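PDB 3MKH: nitroalkane oxidase from Podospora anserina, which catalyses the FAD-dependent oxidation of nitroalkanes to aldehydes or ketones, consuming oxygen and releasing nitrite and hydrogen peroxide, with a preference for longer substrates such as 1-nitrohexane. Local coordinates for residues A[130-135]-A[186-191]; A[149-154]-A[166-171]; A[223-228]-A[242-247]. All blocks are in the same frame, centred on the assembly; numbering follows the deposited sequence.

Contact 1: residues A[130-135]-A[186-191]; sequences ASLVFS and CVVCRD. With FAD (flavin-adenine dinucleotide), chain E; SO4 (sulfate ion), chain G.
Val188 sets its two methyls against Phe134 and Leu132. Its CG2 lies 3.8 Å from Phe134 CD2, near the plane of the ring and at its edge, and Val188 CG2 also reaches Leu132 CD1 at 3.9 Å. With CG1 opposite the backbone N (chi1 -175°), CG2 is left beside that nitrogen, and CG1 too lies close to Phe134 CD2. Val133 and Cys186 are joined mainly through the backbone. Val133 N gives its hydrogen to Cys186 O at 2.8 Å, and Val133 O takes one from Val188 N at 3.0 Å, while Cys186 N binds Ser131 O. Through these bonds segments 130-133 and 186-191 run parallel, 6° apart, as neighbouring strands in the central beta domain of the acyl-CoA dehydrogenase fold. Leu132 and Cys186 share one face of the sheet, where helix 90-109 covers both; Val133 and Val187 share the other. Leu132 O, still on the strand, accepts from FAD N3 at 2.7 Å. Past Val133 the chain leaves the strand, and the pyrimidine oxygen FAD O2 is gripped by two amides, Phe134 N at 3.0 Å and Ser135 N at 2.8 Å, which would probably help stabilise negative charge on the N1-C2=O2 end of the reduced ring. Ser135 OG donates to FAD N1 and accepts from the ribityl hydroxyl O4'.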
# COMPACT_ATOMS: atom_id res chain seq x y z
N ALA A 130 32.94 21.31 -0.29
CA ALA A 130 32.54 21.43 -1.68
C ALA A 130 31.03 21.28 -1.76
O ALA A 130 30.42 20.69 -0.87
CB ALA A 130 33.24 20.36 -2.57
N SER A 131 30.43 21.83 -2.81
CA SER A 131 28.98 21.84 -2.96
C SER A 131 28.61 21.71 -4.43
O SER A 131 29.24 22.32 -5.28
CB SER A 131 28.40 23.14 -2.41
OG SER A 131 26.98 23.13 -2.45
N LEU A 132 27.60 20.89 -4.71
CA LEU A 132 27.00 20.84 -6.05
C LEU A 132 25.80 21.77 -6.00
O LEU A 132 24.78 21.49 -5.33
CB LEU A 132 26.62 19.41 -6.44
CG LEU A 132 25.82 19.16 -7.73
CD1 LEU A 132 26.23 20.07 -8.86
CD2 LEU A 132 25.95 17.71 -8.17
N VAL A 133 25.94 22.92 -6.64
CA VAL A 133 25.00 24.01 -6.47
C VAL A 133 24.07 24.03 -7.66
O VAL A 133 24.32 24.71 -8.66
CB VAL A 133 25.71 25.35 -6.30
CG1 VAL A 133 24.70 26.44 -5.93
CG2 VAL A 133 26.80 25.23 -5.23
N PHE A 134 22.99 23.26 -7.53
CA PHE A 134 22.05 22.98 -8.60
C PHE A 134 20.70 23.62 -8.29
O PHE A 134 20.16 24.39 -9.08
CB PHE A 134 21.89 21.47 -8.70
CG PHE A 134 21.03 21.00 -9.85
CD1 PHE A 134 19.66 20.85 -9.69
CD2 PHE A 134 21.59 20.68 -11.07
CE1 PHE A 134 18.87 20.41 -10.75
CE2 PHE A 134 20.81 20.23 -12.12
CZ PHE A 134 19.45 20.10 -11.96
N SER A 135 20.16 23.28 -7.11
CA SER A 135 18.78 23.64 -6.77
C SER A 135 18.55 25.14 -6.55
O SER A 135 19.47 25.88 -6.18
CB SER A 135 18.32 22.86 -5.53
OG SER A 135 18.35 21.46 -5.79
N CYS A 186 30.40 23.78 -7.41
CA CYS A 186 30.10 23.52 -8.82
C CYS A 186 28.73 24.11 -9.14
O CYS A 186 27.70 23.54 -8.77
CB CYS A 186 30.09 22.02 -9.12
SG CYS A 186 31.74 21.27 -9.03
N VAL A 187 28.72 25.26 -9.81
CA VAL A 187 27.47 26.00 -10.00
C VAL A 187 26.87 25.65 -11.34
O VAL A 187 27.47 25.89 -12.41
CB VAL A 187 27.66 27.52 -9.87
CG1 VAL A 187 26.31 28.26 -10.03
CG2 VAL A 187 28.27 27.83 -8.51
N VAL A 188 25.69 25.05 -11.28
CA VAL A 188 24.96 24.71 -12.48
C VAL A 188 24.12 25.90 -12.87
O VAL A 188 23.32 26.42 -12.08
CB VAL A 188 24.08 23.48 -12.25
CG1 VAL A 188 23.40 23.06 -13.57
CG2 VAL A 188 24.93 22.34 -11.70
N CYS A 189 24.32 26.36 -14.10
CA CYS A 189 23.65 27.56 -14.55
C CYS A 189 23.38 27.52 -16.04
O CYS A 189 23.82 26.59 -16.75
CB CYS A 189 24.49 28.78 -14.18
SG CYS A 189 26.21 28.65 -14.72
N ARG A 190 22.66 28.52 -16.54
CA ARG A 190 22.47 28.62 -17.98
C ARG A 190 23.19 29.81 -18.61
O ARG A 190 23.18 30.94 -18.08
CB ARG A 190 20.98 28.58 -18.35
CG ARG A 190 20.24 29.84 -18.09
CD ARG A 190 18.81 29.76 -18.58
NE ARG A 190 18.03 30.76 -17.87
CZ ARG A 190 17.94 32.02 -18.26
NH1 ARG A 190 18.57 32.43 -19.35
NH2 ARG A 190 17.21 32.89 -17.55
N ASP A 191 23.84 29.54 -19.75
CA ASP A 191 24.56 30.56 -20.50
C ASP A 191 23.54 31.54 -21.07
O ASP A 191 22.62 31.15 -21.77
CB ASP A 191 25.33 29.88 -21.63
CG ASP A 191 26.07 30.87 -22.52
OD1 ASP A 191 26.24 32.04 -22.12
OD2 ASP A 191 26.50 30.46 -23.63
PA FAD E . 10.97 20.71 -7.55
O1A FAD E . 11.26 21.43 -8.79
O2A FAD E . 11.03 21.42 -6.28
O5B FAD E . 9.53 20.01 -7.70
C5B FAD E . 8.65 19.92 -6.59
C4B FAD E . 7.47 18.96 -6.84
O4B FAD E . 6.67 19.47 -7.91
C3B FAD E . 7.95 17.59 -7.31
O3B FAD E . 8.15 16.73 -6.18
C2B FAD E . 6.76 17.09 -8.12
O2B FAD E . 5.80 16.48 -7.26
C1B FAD E . 6.18 18.37 -8.72
N9A FAD E . 6.67 18.50 -10.12
C8A FAD E . 7.42 19.49 -10.60
N7A FAD E . 7.67 19.28 -11.88
C5A FAD E . 7.07 18.15 -12.23
C6A FAD E . 6.98 17.43 -13.42
N6A FAD E . 7.57 17.87 -14.52
N1A FAD E . 6.27 16.30 -13.44
C2A FAD E . 5.67 15.86 -12.34
N3A FAD E . 5.74 16.51 -11.20
C4A FAD E . 6.43 17.65 -11.11
N1 FAD E . 20.37 20.51 -4.00
C2 FAD E . 21.59 20.74 -4.61
O2 FAD E . 21.64 21.37 -5.66
N3 FAD E . 22.76 20.25 -4.03
C4 FAD E . 22.72 19.54 -2.84
O4 FAD E . 23.75 19.12 -2.33
C4X FAD E . 21.49 19.31 -2.23
N5 FAD E . 21.40 18.59 -1.03
C5X FAD E . 20.23 18.67 -0.27
C6 FAD E . 20.22 18.27 1.06
C7 FAD E . 19.04 18.36 1.80
C7M FAD E . 19.01 17.92 3.27
C8 FAD E . 17.89 18.85 1.21
C8M FAD E . 16.60 18.96 2.02
C9 FAD E . 17.91 19.25 -0.12
C9A FAD E . 19.08 19.16 -0.86
N10 FAD E . 19.10 19.56 -2.19
C10 FAD E . 20.32 19.79 -2.81
C1' FAD E . 17.84 19.73 -2.96
C2' FAD E . 17.39 18.40 -3.58
O2' FAD E . 18.36 17.95 -4.51
C3' FAD E . 16.01 18.49 -4.25
O3' FAD E . 15.60 17.17 -4.59
C4' FAD E . 16.00 19.34 -5.53
O4' FAD E . 15.92 20.72 -5.20
C5' FAD E . 14.80 18.97 -6.40
O5' FAD E . 13.57 19.06 -5.67
P FAD E . 12.22 18.46 -6.26
O1P FAD E . 12.51 17.12 -6.80
O2P FAD E . 11.16 18.60 -5.26
O3P FAD E . 11.96 19.44 -7.52
S SO4 G . 17.97 36.41 -19.32
O1 SO4 G . 16.83 37.22 -18.90
O2 SO4 G . 18.76 36.06 -18.14
O3 SO4 G . 17.48 35.20 -19.97
O4 SO4 G . 18.81 37.19 -20.24

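Contact 2: residues A[149-154]-A[166-171]; sequences PGFQTT and GEKMWA. With FAD (flavin-adenine dinucleotide), chain E.
Thr153 packs against the bent side chain of Lys168, the two crossing at about a right angle, with Thr153 OG1 only 3.2 Å from Lys168 CE. This is the tight, buried side. Lys168 folds back at chi2 (-67°), bringing its ammonium past Thr153, with Lys168 NZ 4.1 Å from Phe151 CD1. There the charge is held by a salt bridge to Glu136 and by the carbonyls of Val188 and Phe134; Glu136 also binds Thr153 OG1. Gly166 fits beside the threonine because a CB on it would run into Thr153 OG1 and, at these backbone angles, would also jam against the carbonyl O of the residue before. The loop 149-154 leads into strand 154-158, which pairs antiparallel with strand 161-168 in the beta domain of this acyl-CoA dehydrogenase relative. Toward solvent the contact is carried by one exposed side chain, Gln152. Its OE1 takes the hydrogen of Glu167 N at 2.7 Å, almost straight at 176°, in the carbonyl plane and on a lone pair. A water gives a second bond to that oxygen and bridges it to Glu167 O, 3.1 Å from the water. Farther along 166-171, Trp170 and Ala171 lie against FAD, with Trp170 O 2.9 Å from FAD C10.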
# COMPACT_ATOMS: atom_id res chain seq x y z
N PRO A 149 10.92 28.81 -18.13
CA PRO A 149 11.92 29.86 -17.94
C PRO A 149 13.36 29.34 -17.93
O PRO A 149 14.27 30.10 -18.28
CB PRO A 149 11.58 30.44 -16.56
CG PRO A 149 10.15 30.09 -16.35
CD PRO A 149 9.94 28.77 -17.03
N GLY A 150 13.58 28.09 -17.52
CA GLY A 150 14.94 27.58 -17.38
C GLY A 150 15.52 28.00 -16.04
O GLY A 150 14.85 28.67 -15.26
N PHE A 151 16.77 27.60 -15.77
CA PHE A 151 17.47 28.01 -14.55
C PHE A 151 17.39 29.52 -14.33
O PHE A 151 17.53 30.29 -15.27
CB PHE A 151 18.95 27.62 -14.62
CG PHE A 151 19.21 26.17 -14.35
CD1 PHE A 151 19.01 25.63 -13.08
CD2 PHE A 151 19.69 25.34 -15.36
CE1 PHE A 151 19.27 24.29 -12.84
CE2 PHE A 151 19.95 24.02 -15.14
CZ PHE A 151 19.74 23.48 -13.87
N GLN A 152 17.19 29.94 -13.09
CA GLN A 152 17.19 31.36 -12.79
C GLN A 152 18.63 31.85 -12.71
O GLN A 152 18.90 33.02 -12.93
CB GLN A 152 16.46 31.64 -11.47
CG GLN A 152 16.32 33.14 -11.12
CD GLN A 152 17.49 33.71 -10.30
OE1 GLN A 152 18.17 32.99 -9.58
NE2 GLN A 152 17.70 35.03 -10.41
N THR A 153 19.55 30.95 -12.39
CA THR A 153 20.95 31.32 -12.28
C THR A 153 21.58 31.33 -13.68
O THR A 153 21.51 30.34 -14.42
CB THR A 153 21.74 30.38 -11.33
OG1 THR A 153 21.18 30.45 -10.01
CG2 THR A 153 23.21 30.77 -11.27
N THR A 154 22.19 32.45 -14.04
CA THR A 154 22.72 32.62 -15.38
C THR A 154 24.19 32.96 -15.35
O THR A 154 24.71 33.40 -14.33
CB THR A 154 22.02 33.77 -16.13
OG1 THR A 154 22.20 34.98 -15.38
CG2 THR A 154 20.55 33.50 -16.28
N GLY A 166 22.53 34.79 -9.71
CA GLY A 166 21.37 33.98 -9.44
C GLY A 166 21.24 33.58 -7.99
O GLY A 166 22.18 33.72 -7.20
N GLU A 167 20.06 33.07 -7.64
CA GLU A 167 19.79 32.55 -6.32
C GLU A 167 19.72 31.04 -6.34
O GLU A 167 19.17 30.44 -7.26
CB GLU A 167 18.49 33.14 -5.77
CG GLU A 167 18.58 34.63 -5.60
CD GLU A 167 17.33 35.26 -5.01
OE1 GLU A 167 16.35 34.54 -4.72
OE2 GLU A 167 17.36 36.50 -4.85
N LYS A 168 20.28 30.43 -5.31
CA LYS A 168 20.27 28.98 -5.19
C LYS A 168 19.72 28.66 -3.82
O LYS A 168 19.76 29.48 -2.92
CB LYS A 168 21.71 28.46 -5.32
CG LYS A 168 22.30 28.62 -6.73
CD LYS A 168 21.56 27.73 -7.74
CE LYS A 168 22.31 27.63 -9.10
NZ LYS A 168 21.47 26.82 -10.06
N MET A 169 19.19 27.45 -3.66
CA MET A 169 18.66 27.05 -2.36
C MET A 169 18.82 25.55 -2.25
O MET A 169 18.81 24.85 -3.27
CB MET A 169 17.18 27.44 -2.26
CG MET A 169 16.53 27.18 -0.89
SD MET A 169 14.85 27.87 -0.85
CE MET A 169 14.24 27.26 0.73
N TRP A 170 19.02 25.07 -1.02
CA TRP A 170 19.12 23.65 -0.69
C TRP A 170 20.49 23.03 -0.99
O TRP A 170 20.70 21.85 -0.74
CB TRP A 170 18.03 22.82 -1.38
CG TRP A 170 16.60 23.19 -1.03
CD1 TRP A 170 15.68 23.79 -1.86
CD2 TRP A 170 15.92 22.95 0.21
NE1 TRP A 170 14.49 23.96 -1.19
CE2 TRP A 170 14.61 23.45 0.07
CE3 TRP A 170 16.30 22.38 1.43
CZ2 TRP A 170 13.67 23.39 1.10
CZ3 TRP A 170 15.36 22.33 2.46
CH2 TRP A 170 14.06 22.83 2.28
N ALA A 171 21.41 23.81 -1.55
CA ALA A 171 22.68 23.24 -1.98
C ALA A 171 23.62 23.05 -0.81
O ALA A 171 24.27 23.99 -0.32
CB ALA A 171 23.31 24.07 -3.08
PA FAD E . 10.97 20.71 -7.55
O1A FAD E . 11.26 21.43 -8.79
O2A FAD E . 11.03 21.42 -6.28
O5B FAD E . 9.53 20.01 -7.70
C5B FAD E . 8.65 19.92 -6.59
C4B FAD E . 7.47 18.96 -6.84
O4B FAD E . 6.67 19.47 -7.91
C3B FAD E . 7.95 17.59 -7.31
O3B FAD E . 8.15 16.73 -6.18
C2B FAD E . 6.76 17.09 -8.12
O2B FAD E . 5.80 16.48 -7.26
C1B FAD E . 6.18 18.37 -8.72
N9A FAD E . 6.67 18.50 -10.12
C8A FAD E . 7.42 19.49 -10.60
N7A FAD E . 7.67 19.28 -11.88
C5A FAD E . 7.07 18.15 -12.23
C6A FAD E . 6.98 17.43 -13.42
N6A FAD E . 7.57 17.87 -14.52
N1A FAD E . 6.27 16.30 -13.44
C2A FAD E . 5.67 15.86 -12.34
N3A FAD E . 5.74 16.51 -11.20
C4A FAD E . 6.43 17.65 -11.11
N1 FAD E . 20.37 20.51 -4.00
C2 FAD E . 21.59 20.74 -4.61
O2 FAD E . 21.64 21.37 -5.66
N3 FAD E . 22.76 20.25 -4.03
C4 FAD E . 22.72 19.54 -2.84
O4 FAD E . 23.75 19.12 -2.33
C4X FAD E . 21.49 19.31 -2.23
N5 FAD E . 21.40 18.59 -1.03
C5X FAD E . 20.23 18.67 -0.27
C6 FAD E . 20.22 18.27 1.06
C7 FAD E . 19.04 18.36 1.80
C7M FAD E . 19.01 17.92 3.27
C8 FAD E . 17.89 18.85 1.21
C8M FAD E . 16.60 18.96 2.02
C9 FAD E . 17.91 19.25 -0.12
C9A FAD E . 19.08 19.16 -0.86
N10 FAD E . 19.10 19.56 -2.19
C10 FAD E . 20.32 19.79 -2.81
C1' FAD E . 17.84 19.73 -2.96
C2' FAD E . 17.39 18.40 -3.58
O2' FAD E . 18.36 17.95 -4.51
C3' FAD E . 16.01 18.49 -4.25
O3' FAD E . 15.60 17.17 -4.59
C4' FAD E . 16.00 19.34 -5.53
O4' FAD E . 15.92 20.72 -5.20
C5' FAD E . 14.80 18.97 -6.40
O5' FAD E . 13.57 19.06 -5.67
P FAD E . 12.22 18.46 -6.26
O1P FAD E . 12.51 17.12 -6.80
O2P FAD E . 11.16 18.60 -5.26
O3P FAD E . 11.96 19.44 -7.52
O HOH W 1 16.42 31.44 -8.22

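Contact 3: residues A[223-228]-A[242-247]; sequences SFEVLR and HVRYTN
Phe224 holds CG opposite its backbone N (chi1 -177°), whereas Tyr245 turns CG beside its own (chi1 -64°), and this brings the two rings side by side on one face of the sheet. The edge of Phe224 meets the face of Tyr245 in an offset edge-to-face pair, centroids 5.2 Å apart and planes at 64°. Beyond it, Phe224 CZ rests on Val243 CG1 at 3.8 Å. With an alanine in place of Phe224, a gap would probably open beside Val243 CG1 and the Tyr245 ring would be freer to shift.

The backbones pair as antiparallel strands, 224-228 lying at the edge of the beta domain beside 242-251. Glu225 and Arg244 form a hydrogen-bonded pair, with Arg244 N to Glu225 O at 2.8 Å. The register then slips by one residue in a classic beta bulge: Leu227 and Arg228 both face His242, whose carbonyl O accepts from Leu227 N at 2.7 Å and from Arg228 N at 3.2 Å. The bulge points Leu227 toward the other strand, where CD1 sits over the face of the His242 imidazole, a CH-pi contact 3.7 Å from its centroid. Leu227 CD1 also lies over one face of the Arg244 guanidinium, 3.7 Å from Arg244 NH2.

Around this leucine the polar ends find partners elsewhere. Glu167 forms a salt bridge with Arg244 and a hydrogen bond with His242 NE2, while Arg228 reaches Asp380 of the second subunit. One water joins Arg228 NE to His242 ND1, approaching both groups at the edge and in plane. Another water links Glu225 OE1 and Arg244 NH1, whose opposite charges stay beyond salt-bridge range.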
# COMPACT_ATOMS: atom_id res chain seq x y z
N SER A 223 29.05 39.96 -3.20
CA SER A 223 29.11 38.96 -4.26
C SER A 223 28.46 37.62 -3.85
O SER A 223 27.94 36.88 -4.69
CB SER A 223 30.56 38.73 -4.72
OG SER A 223 31.28 37.92 -3.79
N PHE A 224 28.52 37.30 -2.56
CA PHE A 224 27.83 36.12 -2.03
C PHE A 224 27.06 36.52 -0.77
O PHE A 224 27.60 37.21 0.09
CB PHE A 224 28.81 34.99 -1.71
CG PHE A 224 28.14 33.72 -1.22
CD1 PHE A 224 28.02 33.47 0.14
CD2 PHE A 224 27.65 32.78 -2.12
CE1 PHE A 224 27.39 32.30 0.61
CE2 PHE A 224 27.03 31.61 -1.66
CZ PHE A 224 26.90 31.37 -0.30
N GLU A 225 25.82 36.09 -0.67
CA GLU A 225 25.03 36.40 0.52
C GLU A 225 24.09 35.27 0.89
O GLU A 225 23.42 34.70 0.02
CB GLU A 225 24.21 37.69 0.32
CG GLU A 225 23.55 38.22 1.61
CD GLU A 225 22.59 39.37 1.37
OE1 GLU A 225 22.65 39.98 0.28
OE2 GLU A 225 21.76 39.67 2.27
N VAL A 226 24.06 34.91 2.17
CA VAL A 226 23.02 34.03 2.68
C VAL A 226 21.75 34.85 2.92
O VAL A 226 21.76 35.79 3.70
CB VAL A 226 23.46 33.32 3.97
CG1 VAL A 226 22.29 32.53 4.58
CG2 VAL A 226 24.67 32.41 3.69
N LEU A 227 20.68 34.50 2.22
CA LEU A 227 19.42 35.22 2.37
C LEU A 227 18.60 34.66 3.52
O LEU A 227 18.00 35.42 4.28
CB LEU A 227 18.60 35.16 1.08
CG LEU A 227 19.24 35.76 -0.18
CD1 LEU A 227 18.29 35.65 -1.36
CD2 LEU A 227 19.62 37.23 0.07
N ARG A 228 18.55 33.33 3.64
CA ARG A 228 17.78 32.71 4.71
C ARG A 228 18.32 31.33 5.02
O ARG A 228 18.53 30.52 4.11
CB ARG A 228 16.29 32.61 4.35
CG ARG A 228 15.47 31.83 5.38
CD ARG A 228 13.97 31.89 5.09
NE ARG A 228 13.56 31.11 3.93
CZ ARG A 228 13.05 29.88 3.98
NH1 ARG A 228 12.89 29.28 5.15
NH2 ARG A 228 12.69 29.25 2.87
N HIS A 242 19.18 29.42 1.42
CA HIS A 242 18.80 30.22 0.27
C HIS A 242 19.87 31.30 0.16
O HIS A 242 20.06 32.07 1.12
CB HIS A 242 17.41 30.82 0.51
CG HIS A 242 16.91 31.69 -0.61
ND1 HIS A 242 15.76 32.44 -0.50
CD2 HIS A 242 17.42 31.95 -1.84
CE1 HIS A 242 15.57 33.11 -1.63
NE2 HIS A 242 16.57 32.83 -2.45
N VAL A 243 20.58 31.33 -0.96
CA VAL A 243 21.74 32.22 -1.11
C VAL A 243 21.65 33.00 -2.42
O VAL A 243 20.84 32.67 -3.28
CB VAL A 243 23.08 31.45 -1.12
CG1 VAL A 243 23.23 30.64 0.14
CG2 VAL A 243 23.18 30.53 -2.38
N ARG A 244 22.49 34.02 -2.56
CA ARG A 244 22.53 34.80 -3.81
C ARG A 244 23.97 35.07 -4.26
O ARG A 244 24.81 35.53 -3.48
CB ARG A 244 21.76 36.13 -3.67
CG ARG A 244 21.73 36.96 -4.96
CD ARG A 244 21.06 38.34 -4.76
NE ARG A 244 19.64 38.24 -4.44
CZ ARG A 244 19.03 38.94 -3.49
NH1 ARG A 244 19.72 39.80 -2.74
NH2 ARG A 244 17.73 38.78 -3.27
N TYR A 245 24.24 34.74 -5.51
CA TYR A 245 25.48 35.11 -6.19
C TYR A 245 25.20 36.38 -6.99
O TYR A 245 24.30 36.39 -7.83
CB TYR A 245 25.91 33.99 -7.15
CG TYR A 245 26.26 32.70 -6.43
CD1 TYR A 245 25.31 31.71 -6.25
CD2 TYR A 245 27.53 32.49 -5.93
CE1 TYR A 245 25.63 30.53 -5.58
CE2 TYR A 245 27.86 31.32 -5.26
CZ TYR A 245 26.90 30.34 -5.10
OH TYR A 245 27.23 29.18 -4.42
N THR A 246 25.95 37.45 -6.74
CA THR A 246 25.76 38.69 -7.49
C THR A 246 27.02 39.14 -8.21
O THR A 246 28.05 39.38 -7.59
CB THR A 246 25.31 39.83 -6.58
OG1 THR A 246 24.11 39.45 -5.92
CG2 THR A 246 25.05 41.10 -7.41
N ASN A 247 26.92 39.27 -9.53
CA ASN A 247 28.05 39.62 -10.39
C ASN A 247 29.37 38.97 -9.99
O ASN A 247 30.39 39.64 -9.81
CB ASN A 247 28.19 41.14 -10.51
CG ASN A 247 27.07 41.76 -11.33
OD1 ASN A 247 26.59 42.85 -11.02
ND2 ASN A 247 26.64 41.06 -12.38
O HOH W 2 22.92 39.72 -2.19
O HOH W 3 13.92 32.42 1.48

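How the contacts relate
From the N terminus, strand 130-133 opens contact 1, which closes only when the chain returns as strand 184-191. Within that span lies contact 2, a shorter loop running from 149-154 through strand 154-158 and back along strand 161-168. Contact 3 follows in series, after both have closed, joining strand 224-228 to strand 242-251 across an excursion without helix or strand. All three reach one mixed sheet. Contacts 1 and 2 both reach FAD and meet directly, Arg190 NE lying 2.7 Å from Phe151 O. Contact 2 passes to contact 3 because strands 161-168 and 242-251 are neighbours, so the sheet runs continuously from the flavin to its edge.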